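Local coordinates for protein apoptosis regulator Bcl-2 homolog (Fowlpox virus, PDB 5TZP) that inhibits host-cell apoptosis by sequestering and inactivating several proapoptotic Bcl-2 proteins, among them BAK1 and BAX, at residues 17-22 with 121-126. Sequence-based numbering, arbitrary orientation.
Sequences YIALNM and AITDAI
Leu20 and Thr123 mark the closest approach of two helical turns, their CA atoms 5.7 Å apart. Segment 17-22 belongs to helix 14-32 and segment 121-126 to helix 115-136. So short a spacing means the helices pack closely here, with little side-chain bulk between them, and the modest 137 Å² buried between the segments comes mostly from Ala19, Leu20 and Thr123. The CB of Thr123 is directed toward helix 14-32, and its methyl and hydroxyl meet neighbouring residues there. With CG2 anti to the backbone N, the methyl reaches Ala19, whose CB lies 3.9 Å from Thr123 CG2; alanine suits this place because its single methyl lets the helices come close. The hydroxyl faces Leu20 instead: Thr123 OG1 lies 3.4 Å from Leu20 CA. These are van der Waals contacts, and no hydrogen bond joins the two segments. The buried hydroxyl is satisfied within its own helix, by a bond to the carbonyl O of Ser119 one turn earlier, so threonine can present a compact surface here without leaving its polar atom unpaired. The CB of Leu20 leaves its helix alongside the partner rather than at it, yet CD1 still comes within 3.7 Å of Thr123 OG1; the side chain crosses that of Thr123 at about a right angle and also packs on Ser119 and Glu120. Tyr16 and Ile23 of helix 14-32 touch Thr123 as well, which seats it as a knob among Tyr16, Ala19, Leu20 and Ile23. Residues 121-125 form the end of the BH2 motif; this buried contact packs the N-terminal helix against the helix carrying that end, within the all-helical bundle of the Bcl-2 fold.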
loop_
_atom_site.group_PDB
_atom_site.type_symbol
_atom_site.label_atom_id
_atom_site.label_comp_id
_atom_site.label_asym_id
_atom_site.label_seq_id
_atom_site.Cartn_x
_atom_site.Cartn_y
_atom_site.Cartn_z
ATOM N N TYR A 17 -9.731 9.335 -7.619
ATOM C CA TYR A 17 -10.419 8.054 -7.772
ATOM C C TYR A 17 -9.603 7.034 -8.501
ATOM O O TYR A 17 -9.712 5.867 -8.191
ATOM C CB TYR A 17 -11.797 8.259 -8.400
ATOM C CG TYR A 17 -12.727 8.828 -7.300
ATOM C CD1 TYR A 17 -13.128 8.066 -6.182
ATOM C CD2 TYR A 17 -13.106 10.147 -7.338
ATOM C CE1 TYR A 17 -13.929 8.634 -5.184
ATOM C CE2 TYR A 17 -13.940 10.717 -6.325
ATOM C CZ TYR A 17 -14.328 9.934 -5.277
ATOM O OH TYR A 17 -15.140 10.545 -4.301
ATOM N N ILE A 18 -8.742 7.451 -9.434
ATOM C CA ILE A 18 -7.841 6.481 -10.080
ATOM C C ILE A 18 -6.924 5.829 -9.042
ATOM O O ILE A 18 -6.720 4.599 -9.007
ATOM C CB ILE A 18 -7.033 7.166 -11.177
ATOM C CG1 ILE A 18 -7.932 7.498 -12.398
ATOM C CG2 ILE A 18 -5.875 6.287 -11.574
ATOM C CD1 ILE A 18 -7.353 8.476 -13.339
ATOM N N ALA A 19 -6.418 6.641 -8.107
ATOM C CA ALA A 19 -5.604 6.079 -7.018
ATOM C C ALA A 19 -6.431 5.219 -6.068
ATOM O O ALA A 19 -6.088 4.072 -5.760
ATOM C CB ALA A 19 -4.914 7.201 -6.251
ATOM N N LEU A 20 -7.514 5.800 -5.541
ATOM C CA LEU A 20 -8.312 5.123 -4.518
ATOM C C LEU A 20 -8.863 3.808 -5.020
ATOM O O LEU A 20 -8.844 2.827 -4.321
ATOM C CB LEU A 20 -9.433 6.048 -4.054
ATOM C CG LEU A 20 -10.400 5.400 -3.043
ATOM C CD1 LEU A 20 -9.657 5.097 -1.759
ATOM C CD2 LEU A 20 -11.582 6.287 -2.777
ATOM N N ASN A 21 -9.432 3.797 -6.228
ATOM C CA ASN A 21 -10.119 2.592 -6.705
ATOM C C ASN A 21 -9.160 1.406 -6.842
ATOM O O ASN A 21 -9.530 0.283 -6.569
ATOM C CB ASN A 21 -10.804 2.911 -8.033
ATOM C CG ASN A 21 -11.661 1.809 -8.527
ATOM O OD1 ASN A 21 -11.286 1.163 -9.486
ATOM N ND2 ASN A 21 -12.803 1.568 -7.886
ATOM N N MET A 22 -7.914 1.649 -7.271
ATOM C CA MET A 22 -6.920 0.588 -7.349
ATOM C C MET A 22 -6.564 0.062 -5.978
ATOM O O MET A 22 -6.585 -1.143 -5.728
ATOM C CB MET A 22 -5.696 1.179 -8.013
ATOM C CG MET A 22 -4.593 0.175 -8.200
ATOM S SD MET A 22 -4.906 -1.057 -9.487
ATOM C CE MET A 22 -4.336 -0.238 -10.956
ATOM N N ALA A 121 -6.544 6.905 3.388
ATOM C CA ALA A 121 -5.307 7.438 4.003
ATOM C C ALA A 121 -4.115 7.275 3.057
ATOM O O ALA A 121 -3.284 8.161 2.910
ATOM C CB ALA A 121 -5.049 6.758 5.332
ATOM N N ILE A 122 -4.004 6.113 2.402
ATOM C CA ILE A 122 -2.894 5.899 1.482
ATOM C C ILE A 122 -3.027 6.881 0.315
ATOM O O ILE A 122 -2.045 7.526 -0.104
ATOM C CB ILE A 122 -2.840 4.460 0.977
ATOM C CG1 ILE A 122 -2.557 3.496 2.131
ATOM C CG2 ILE A 122 -1.749 4.348 -0.123
ATOM C CD1 ILE A 122 -2.828 2.054 1.787
ATOM N N THR A 123 -4.248 6.987 -0.245
ATOM C CA THR A 123 -4.465 7.885 -1.380
ATOM C C THR A 123 -4.071 9.316 -1.014
ATOM O O THR A 123 -3.393 10.009 -1.758
ATOM C CB THR A 123 -5.938 7.807 -1.794
ATOM O OG1 THR A 123 -6.223 6.450 -2.192
ATOM C CG2 THR A 123 -6.230 8.713 -2.932
ATOM N N ASP A 124 -4.523 9.783 0.143
ATOM C CA ASP A 124 -4.257 11.153 0.590
ATOM C C ASP A 124 -2.774 11.368 0.797
ATOM O O ASP A 124 -2.230 12.432 0.459
ATOM C CB ASP A 124 -4.973 11.443 1.896
ATOM C CG ASP A 124 -6.464 11.611 1.743
ATOM O OD1 ASP A 124 -6.957 11.802 0.664
ATOM O OD2 ASP A 124 -7.134 11.521 2.810
ATOM N N ALA A 125 -2.078 10.369 1.348
ATOM C CA ALA A 125 -0.634 10.503 1.576
ATOM C C ALA A 125 0.132 10.591 0.262
ATOM O O ALA A 125 1.127 11.334 0.166
ATOM C CB ALA A 125 -0.113 9.329 2.409
ATOM N N ILE A 126 -0.276 9.845 -0.759
ATOM C CA ILE A 126 0.316 9.953 -2.084
ATOM C C ILE A 126 0.019 11.295 -2.704
ATOM O O ILE A 126 0.938 12.037 -3.151
ATOM C CB ILE A 126 -0.149 8.826 -2.986
ATOM C CG1 ILE A 126 0.399 7.515 -2.417
ATOM C CG2 ILE A 126 0.381 9.038 -4.414
ATOM C CD1 ILE A 126 -0.082 6.271 -3.157
#